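Long-range contacts in KP6 killer toxin subunit beta (Ustilago maydis virus P6, PDB 4GVB), which forms, with the non-covalently bound alpha subunit, a secreted antifungal toxin that kills sensitive fungal cells, the beta subunit acting after alpha has recognised the cell: residues 44-52 with 73-81; 5-13 with 56-64. All coordinates share one frame; numbering follows the deposited sequence.

Contact 1. Residues 44-52 with 73-81; sequences GFCRAKYSW and NCQPDPQYE
The ring of F45 lies beside the end of strand 70-76, where Q75 brings OE1 to 3.9 Å from F45 CZ, its amide plane steeply turned (80°) against the ring. D77 then faces R47. Its CG is anti to the backbone N (chi1 -176°), which sends the carboxylate toward the arginine stem, OD2 lying 3.5 Å from R47 CG. R47 makes no salt bridge with D77; its NH2 makes one with D43 instead, and a water accepts from R47 NE and donates to D77 OD1. A second water does the same between A48 N and D77 OD2. An aspartate suits this place because it also closes an Asx turn, D77 OD1 accepting from Q79 N, while Q79 NE2 gives a nearly straight bond to OD2 (3.0 Å, 170°). Q79 CG sits over the centre of one face of the Y80 ring; S51 packs on the other, its CB 3.5 Å from Y80 CD1, and A48 CB touches CE2. Y80 donates from OH to A48 O (3.0 Å), standing above the carbonyl plane. The buried D77 carboxylate, with two N-H groups and two waters, would probably stay ionised; across the contact its hydrogen bonding runs through water, whereas Y80 bonds directly.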
loop_
_atom_site.group_PDB
_atom_site.type_symbol
_atom_site.label_atom_id
_atom_site.label_comp_id
_atom_site.label_asym_id
_atom_site.label_seq_id
_atom_site.Cartn_x
_atom_site.Cartn_y
_atom_site.Cartn_z
ATOM N N GLY B 44 14.583 -2.984 -8.061
ATOM C CA GLY B 44 13.550 -2.565 -7.127
ATOM C C GLY B 44 13.409 -1.071 -6.895
ATOM O O GLY B 44 12.773 -0.644 -5.925
ATOM N N PHE B 45 13.994 -0.264 -7.774
ATOM C CA PHE B 45 13.878 1.186 -7.627
ATOM C C PHE B 45 12.732 1.756 -8.432
ATOM O O PHE B 45 12.372 1.215 -9.474
ATOM C CB PHE B 45 15.173 1.879 -8.047
ATOM C CG PHE B 45 16.229 1.882 -6.982
ATOM C CD1 PHE B 45 17.149 0.856 -6.900
ATOM C CD2 PHE B 45 16.304 2.918 -6.071
ATOM C CE1 PHE B 45 18.123 0.860 -5.924
ATOM C CE2 PHE B 45 17.275 2.931 -5.090
ATOM C CZ PHE B 45 18.180 1.904 -5.010
ATOM N N CYS B 46 12.170 2.851 -7.937
ATOM C CA CYS B 46 11.235 3.668 -8.689
ATOM C C CYS B 46 12.001 4.858 -9.261
ATOM O O CYS B 46 12.736 5.539 -8.541
ATOM C CB CYS B 46 10.115 4.142 -7.762
ATOM S SG CYS B 46 8.934 5.296 -8.453
ATOM N N ARG B 47 11.845 5.102 -10.554
ATOM C CA ARG B 47 12.529 6.208 -11.206
ATOM C C ARG B 47 11.542 7.163 -11.865
ATOM O O ARG B 47 10.416 6.778 -12.180
ATOM C CB ARG B 47 13.506 5.670 -12.251
ATOM C CG ARG B 47 14.623 4.814 -11.686
ATOM C CD ARG B 47 15.356 4.105 -12.818
ATOM N NE ARG B 47 16.629 3.537 -12.381
ATOM C CZ ARG B 47 16.756 2.336 -11.829
ATOM N NH1 ARG B 47 15.684 1.572 -11.629
ATOM N NH2 ARG B 47 17.956 1.900 -11.466
ATOM N N ALA B 48 11.966 8.407 -12.062
ATOM C CA ALA B 48 11.174 9.378 -12.805
ATOM C C ALA B 48 11.072 8.938 -14.268
ATOM O O ALA B 48 12.022 8.387 -14.827
ATOM C CB ALA B 48 11.797 10.751 -12.707
ATOM N N LYS B 49 9.918 9.167 -14.884
ATOM C CA LYS B 49 9.729 8.798 -16.284
ATOM C C LYS B 49 10.537 9.702 -17.222
ATOM O O LYS B 49 11.030 9.255 -18.262
ATOM C CB LYS B 49 8.240 8.824 -16.642
ATOM C CG LYS B 49 7.417 7.842 -15.826
ATOM C CD LYS B 49 5.954 7.831 -16.225
ATOM C CE LYS B 49 5.285 6.551 -15.737
ATOM N NZ LYS B 49 3.857 6.446 -16.158
ATOM N N TYR B 50 10.680 10.968 -16.837
ATOM C CA TYR B 50 11.456 11.934 -17.605
ATOM C C TYR B 50 12.241 12.828 -16.653
ATOM O O TYR B 50 11.840 13.009 -15.506
ATOM C CB TYR B 50 10.532 12.815 -18.443
ATOM C CG TYR B 50 9.613 12.085 -19.397
ATOM C CD1 TYR B 50 10.087 11.567 -20.598
ATOM C CD2 TYR B 50 8.257 11.959 -19.121
ATOM C CE1 TYR B 50 9.237 10.917 -21.485
ATOM C CE2 TYR B 50 7.404 11.315 -19.995
ATOM C CZ TYR B 50 7.897 10.792 -21.173
ATOM O OH TYR B 50 7.041 10.155 -22.040
ATOM N N SER B 51 13.336 13.415 -17.130
ATOM C CA SER B 51 14.192 14.224 -16.260
ATOM C C SER B 51 13.468 15.466 -15.740
ATOM O O SER B 51 13.774 15.970 -14.654
ATOM C CB SER B 51 15.500 14.614 -16.963
ATOM O OG SER B 51 15.302 15.660 -17.897
ATOM N N TRP B 52 12.502 15.947 -16.515
ATOM C CA TRP B 52 11.732 17.123 -16.131
ATOM C C TRP B 52 10.557 16.715 -15.244
ATOM O O TRP B 52 9.964 17.544 -14.552
ATOM C CB TRP B 52 11.243 17.867 -17.383
ATOM C CG TRP B 52 10.615 16.955 -18.409
ATOM C CD1 TRP B 52 11.227 16.390 -19.491
ATOM C CD2 TRP B 52 9.254 16.493 -18.433
ATOM N NE1 TRP B 52 10.333 15.611 -20.189
ATOM C CE2 TRP B 52 9.115 15.659 -19.560
ATOM C CE3 TRP B 52 8.143 16.708 -17.611
ATOM C CZ2 TRP B 52 7.906 15.038 -19.886
ATOM C CZ3 TRP B 52 6.943 16.091 -17.939
ATOM C CH2 TRP B 52 6.838 15.264 -19.065
ATOM N N ASN B 73 15.133 4.464 0.900
ATOM C CA ASN B 73 16.511 4.680 0.504
ATOM C C ASN B 73 16.436 5.397 -0.821
ATOM O O ASN B 73 15.824 4.894 -1.749
ATOM C CB ASN B 73 17.260 3.357 0.328
ATOM C CG ASN B 73 17.403 2.576 1.623
ATOM O OD1 ASN B 73 17.131 3.086 2.717
ATOM N ND2 ASN B 73 17.853 1.331 1.507
ATOM N N CYS B 74 17.032 6.580 -0.910
ATOM C CA CYS B 74 16.949 7.359 -2.136
ATOM C C CYS B 74 18.346 7.708 -2.595
ATOM O O CYS B 74 19.230 7.900 -1.773
ATOM C CB CYS B 74 16.152 8.647 -1.927
ATOM S SG CYS B 74 14.373 8.430 -1.714
ATOM N N GLN B 75 18.542 7.788 -3.907
ATOM C CA GLN B 75 19.803 8.308 -4.418
ATOM C C GLN B 75 19.637 9.016 -5.750
ATOM O O GLN B 75 18.638 8.833 -6.435
ATOM C CB GLN B 75 20.849 7.207 -4.520
ATOM C CG GLN B 75 20.424 5.971 -5.259
ATOM C CD GLN B 75 21.495 4.904 -5.214
ATOM O OE1 GLN B 75 21.438 3.984 -4.402
ATOM N NE2 GLN B 75 22.492 5.033 -6.077
ATOM N N PRO B 76 20.625 9.841 -6.125
ATOM C CA PRO B 76 20.486 10.470 -7.436
ATOM C C PRO B 76 20.458 9.399 -8.515
ATOM O O PRO B 76 21.162 8.390 -8.431
ATOM C CB PRO B 76 21.735 11.354 -7.544
ATOM C CG PRO B 76 22.690 10.813 -6.536
ATOM C CD PRO B 76 21.887 10.187 -5.450
ATOM N N ASP B 77 19.594 9.597 -9.501
ATOM C CA ASP B 77 19.438 8.636 -10.580
ATOM C C ASP B 77 20.497 8.922 -11.641
ATOM O O ASP B 77 20.471 9.974 -12.264
ATOM C CB ASP B 77 18.042 8.777 -11.191
ATOM C CG ASP B 77 17.762 7.742 -12.268
ATOM O OD1 ASP B 77 18.708 7.101 -12.765
ATOM O OD2 ASP B 77 16.577 7.582 -12.635
ATOM N N PRO B 78 21.426 7.983 -11.848
ATOM C CA PRO B 78 22.560 8.160 -12.772
ATOM C C PRO B 78 22.155 8.491 -14.213
ATOM O O PRO B 78 22.910 9.166 -14.914
ATOM C CB PRO B 78 23.269 6.804 -12.724
ATOM C CG PRO B 78 22.864 6.201 -11.439
ATOM C CD PRO B 78 21.468 6.681 -11.164
ATOM N N GLN B 79 20.979 8.041 -14.644
ATOM C CA GLN B 79 20.561 8.262 -16.027
ATOM C C GLN B 79 20.221 9.719 -16.296
ATOM O O GLN B 79 19.985 10.099 -17.441
ATOM C CB GLN B 79 19.364 7.378 -16.396
ATOM C CG GLN B 79 18.035 7.887 -15.858
ATOM C CD GLN B 79 16.843 7.077 -16.340
ATOM O OE1 GLN B 79 16.754 6.714 -17.516
ATOM N NE2 GLN B 79 15.914 6.791 -15.430
ATOM N N TYR B 80 20.189 10.534 -15.244
ATOM C CA TYR B 80 19.858 11.948 -15.387
ATOM C C TYR B 80 20.962 12.867 -14.835
ATOM O O TYR B 80 20.769 14.079 -14.724
ATOM C CB TYR B 80 18.522 12.262 -14.703
ATOM C CG TYR B 80 17.316 11.529 -15.268
ATOM C CD1 TYR B 80 17.041 11.541 -16.628
ATOM C CD2 TYR B 80 16.450 10.823 -14.435
ATOM C CE1 TYR B 80 15.936 10.877 -17.145
ATOM C CE2 TYR B 80 15.339 10.149 -14.949
ATOM C CZ TYR B 80 15.090 10.186 -16.303
ATOM O OH TYR B 80 13.998 9.524 -16.829
ATOM N N GLU B 81 22.111 12.289 -14.492
ATOM C CA GLU B 81 23.228 13.052 -13.927
ATOM C C GLU B 81 24.123 13.619 -15.024
ATOM O O GLU B 81 24.737 12.866 -15.783
ATOM C CB GLU B 81 24.064 12.179 -12.985
ATOM C CG GLU B 81 23.353 11.769 -11.697
ATOM C CD GLU B 81 24.257 11.024 -10.714
ATOM O OE1 GLU B 81 24.801 9.950 -11.051
ATOM O OE2 GLU B 81 24.419 11.515 -9.583
HETATM O O HOH W 1 19.131 4.601 -13.431
HETATM O O HOH W 2 14.608 9.122 -11.395
#

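Contact 2. Residues 5-13 with 56-64; sequences RPVMCQCVD and TSGQFYQAC
C11 and C64 are joined by a disulfide, SG to SG 2.0 Å with a torsion of -84° about the sulfur bond, close to the 90° magnitude such a bridge prefers. Next to it the F60 ring fits between two cysteines of the strand. C9 CB comes obliquely to the ring at 3.3 Å from F60 CD2, a tight approach, and C11 SG lies 3.7 Å from F60 CE2. Both sulfurs make oblique sulfur-aromatic contacts, C9 SG 4.8 Å and C11 SG 4.7 Å from the ring centroid, while the backbone N of C11 lies at the ring edge, in its plane. F60 reaches the strand because its CG is anti to the backbone N (chi1 -159°), and a flat, apolar phenyl suits a place walled by sulfur and methylene groups. Toward the start of the helix the branched V7 sets CG1 against the backbone N of S57.

Strand 7-13 and helix 57-64 run roughly parallel, their axes 33° apart and 8.8 Å at closest approach. V7, C9 and C11, alternate residues of the strand, point toward the helix, which answers with F60 and C64 one turn apart: a helix packed on a two-stranded antiparallel sheet, an alpha+beta layer in a small disulfide-rich protein, with no hydrogen bond between strand and helix.

Further out, C9 is bonded through its sulfur to C74 of the neighbouring strand, and C11 N donates to T25 OG1 of helix 22-29. F55 meets the F60 ring, with C46 and T25 also packing on F60. The helix start is fixed by a capping box: T56 at the N-cap accepts from Q59 N through OG1, its short side chain bringing the hydroxyl to a first-turn N-H that lacks a helical acceptor, and T56 N donates to Q59 OE1 at 2.7 Å.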
loop_
_atom_site.group_PDB
_atom_site.type_symbol
_atom_site.label_atom_id
_atom_site.label_comp_id
_atom_site.label_asym_id
_atom_site.label_seq_id
_atom_site.Cartn_x
_atom_site.Cartn_y
_atom_site.Cartn_z
ATOM N N ARG B 5 17.746 17.639 -8.841
ATOM C CA ARG B 5 18.006 16.586 -9.816
ATOM C C ARG B 5 17.126 15.377 -9.568
ATOM O O ARG B 5 16.504 15.248 -8.516
ATOM C CB ARG B 5 19.469 16.150 -9.759
ATOM C CG ARG B 5 20.449 17.299 -9.661
ATOM C CD ARG B 5 20.340 18.221 -10.861
ATOM N NE ARG B 5 21.280 17.850 -11.916
ATOM C CZ ARG B 5 20.947 17.198 -13.026
ATOM N NH1 ARG B 5 19.683 16.844 -13.240
ATOM N NH2 ARG B 5 21.882 16.910 -13.927
ATOM N N PRO B 6 17.076 14.471 -10.543
ATOM C CA PRO B 6 16.204 13.309 -10.377
ATOM C C PRO B 6 16.763 12.309 -9.371
ATOM O O PRO B 6 17.971 12.074 -9.319
ATOM C CB PRO B 6 16.156 12.705 -11.788
ATOM C CG PRO B 6 16.576 13.847 -12.704
ATOM C CD PRO B 6 17.591 14.594 -11.915
ATOM N N VAL B 7 15.869 11.728 -8.580
ATOM C CA VAL B 7 16.238 10.751 -7.563
ATOM C C VAL B 7 15.579 9.412 -7.889
ATOM O O VAL B 7 14.559 9.367 -8.589
ATOM C CB VAL B 7 15.797 11.241 -6.151
ATOM C CG1 VAL B 7 14.290 11.184 -6.022
ATOM C CG2 VAL B 7 16.440 10.404 -5.065
ATOM N N MET B 8 16.168 8.317 -7.422
ATOM C CA MET B 8 15.522 7.010 -7.503
ATOM C C MET B 8 15.451 6.427 -6.090
ATOM O O MET B 8 16.396 6.552 -5.322
ATOM C CB MET B 8 16.266 6.075 -8.466
ATOM C CG MET B 8 17.703 5.766 -8.076
ATOM S SD MET B 8 18.609 4.881 -9.370
ATOM C CE MET B 8 20.084 4.434 -8.484
ATOM N N CYS B 9 14.327 5.801 -5.752
ATOM C CA CYS B 9 14.077 5.386 -4.383
ATOM C C CYS B 9 13.457 4.006 -4.272
ATOM O O CYS B 9 12.753 3.549 -5.177
ATOM C CB CYS B 9 13.138 6.381 -3.687
ATOM S SG CYS B 9 13.691 8.105 -3.603
ATOM N N GLN B 10 13.746 3.350 -3.154
ATOM C CA GLN B 10 13.104 2.107 -2.761
ATOM C C GLN B 10 12.428 2.352 -1.423
ATOM O O GLN B 10 12.923 3.126 -0.607
ATOM C CB GLN B 10 14.146 1.002 -2.534
ATOM C CG GLN B 10 15.112 0.712 -3.672
ATOM C CD GLN B 10 16.127 -0.343 -3.261
ATOM O OE1 GLN B 10 16.459 -1.245 -4.029
ATOM N NE2 GLN B 10 16.614 -0.238 -2.037
ATOM N N CYS B 11 11.298 1.691 -1.192
ATOM C CA CYS B 11 10.760 1.551 0.160
ATOM C C CYS B 11 11.502 0.410 0.833
ATOM O O CYS B 11 11.760 -0.610 0.206
ATOM C CB CYS B 11 9.253 1.235 0.098
ATOM S SG CYS B 11 8.286 2.525 -0.692
ATOM N N VAL B 12 11.855 0.582 2.104
ATOM C CA VAL B 12 12.625 -0.419 2.820
ATOM C C VAL B 12 12.066 -0.634 4.223
ATOM O O VAL B 12 11.416 0.249 4.789
ATOM C CB VAL B 12 14.119 -0.009 2.924
ATOM C CG1 VAL B 12 14.737 0.097 1.535
ATOM C CG2 VAL B 12 14.261 1.317 3.672
ATOM N N ASP B 13 12.332 -1.808 4.779
ATOM C CA ASP B 13 11.873 -2.129 6.118
ATOM C C ASP B 13 12.591 -1.265 7.152
ATOM O O ASP B 13 13.764 -0.911 6.995
ATOM C CB ASP B 13 12.082 -3.610 6.418
ATOM C CG ASP B 13 11.045 -4.155 7.380
ATOM O OD1 ASP B 13 10.282 -3.343 7.947
ATOM O OD2 ASP B 13 10.986 -5.393 7.558
ATOM N N THR B 56 10.162 14.130 -5.683
ATOM C CA THR B 56 11.198 14.406 -4.691
ATOM C C THR B 56 11.382 13.237 -3.724
ATOM O O THR B 56 10.477 12.426 -3.522
ATOM C CB THR B 56 10.915 15.683 -3.877
ATOM O OG1 THR B 56 9.776 15.478 -3.038
ATOM C CG2 THR B 56 10.667 16.877 -4.797
ATOM N N SER B 57 12.558 13.158 -3.123
ATOM C CA SER B 57 12.798 12.146 -2.109
ATOM C C SER B 57 11.752 12.257 -0.997
ATOM O O SER B 57 11.311 11.245 -0.452
ATOM C CB SER B 57 14.210 12.268 -1.547
ATOM O OG SER B 57 14.431 13.575 -1.064
ATOM N N GLY B 58 11.346 13.483 -0.674
ATOM C CA GLY B 58 10.357 13.703 0.365
ATOM C C GLY B 58 8.974 13.175 0.011
ATOM O O GLY B 58 8.283 12.598 0.849
ATOM N N GLN B 59 8.566 13.389 -1.236
ATOM C CA GLN B 59 7.296 12.871 -1.735
ATOM C C GLN B 59 7.255 11.347 -1.668
ATOM O O GLN B 59 6.255 10.758 -1.243
ATOM C CB GLN B 59 7.069 13.328 -3.177
ATOM C CG GLN B 59 6.885 14.841 -3.344
ATOM C CD GLN B 59 6.824 15.257 -4.803
ATOM O OE1 GLN B 59 7.536 14.706 -5.649
ATOM N NE2 GLN B 59 5.969 16.229 -5.108
ATOM N N PHE B 60 8.337 10.708 -2.099
ATOM C CA PHE B 60 8.398 9.252 -2.099
ATOM C C PHE B 60 8.317 8.679 -0.699
ATOM O O PHE B 60 7.692 7.637 -0.489
ATOM C CB PHE B 60 9.653 8.735 -2.795
ATOM C CG PHE B 60 9.525 7.318 -3.255
ATOM C CD1 PHE B 60 8.816 7.025 -4.399
ATOM C CD2 PHE B 60 10.074 6.274 -2.521
ATOM C CE1 PHE B 60 8.672 5.722 -4.829
ATOM C CE2 PHE B 60 9.933 4.974 -2.949
ATOM C CZ PHE B 60 9.229 4.701 -4.108
ATOM N N TYR B 61 8.963 9.347 0.254
ATOM C CA TYR B 61 8.903 8.941 1.655
ATOM C C TYR B 61 7.461 8.892 2.152
ATOM O O TYR B 61 7.053 7.951 2.835
ATOM C CB TYR B 61 9.730 9.893 2.536
ATOM C CG TYR B 61 9.732 9.532 4.007
ATOM C CD1 TYR B 61 8.853 10.141 4.898
ATOM C CD2 TYR B 61 10.609 8.574 4.501
ATOM C CE1 TYR B 61 8.858 9.806 6.245
ATOM C CE2 TYR B 61 10.617 8.230 5.838
ATOM C CZ TYR B 61 9.736 8.846 6.706
ATOM O OH TYR B 61 9.745 8.500 8.038
ATOM N N GLN B 62 6.700 9.932 1.839
ATOM C CA GLN B 62 5.288 9.965 2.214
ATOM C C GLN B 62 4.559 8.797 1.543
ATOM O O GLN B 62 3.733 8.123 2.168
ATOM C CB GLN B 62 4.656 11.289 1.787
ATOM C CG GLN B 62 3.178 11.398 2.129
ATOM C CD GLN B 62 2.622 12.799 1.918
ATOM O OE1 GLN B 62 3.352 13.725 1.553
ATOM N NE2 GLN B 62 1.323 12.959 2.150
ATOM N N ALA B 63 4.879 8.562 0.269
ATOM C CA ALA B 63 4.278 7.465 -0.502
ATOM C C ALA B 63 4.504 6.099 0.155
ATOM O O ALA B 63 3.564 5.324 0.351
ATOM C CB ALA B 63 4.802 7.465 -1.936
ATOM N N CYS B 64 5.754 5.809 0.502
ATOM C CA CYS B 64 6.084 4.554 1.169
ATOM C C CYS B 64 5.271 4.389 2.451
ATOM O O CYS B 64 4.723 3.326 2.711
ATOM C CB CYS B 64 7.581 4.472 1.494
ATOM S SG CYS B 64 8.655 4.379 0.033
#

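The centres of the two contacts lie about 10 Å apart, contact 2 near the middle of the chain and contact 1 at its surface. Their segments alternate along the sequence: 5-13, 44-52, 56-64, 73-81. Strands 7-13 and 70-76, one from each contact, are antiparallel neighbours in a sheet, joined by backbone hydrogen bonds, a probable one running from M8 N to Q75 O, and by the C9-C74 disulfide. Helix 57-67 leads directly into strand 70-76, so one continuous piece of chain serves both contacts. C46 of contact 1, anchored by its disulfide to C29, shares a backbone hydrogen bond with C9, tying this compact secreted subunit together. The alpha subunit approaches contact 2 at D13 but touches neither segment of contact 1.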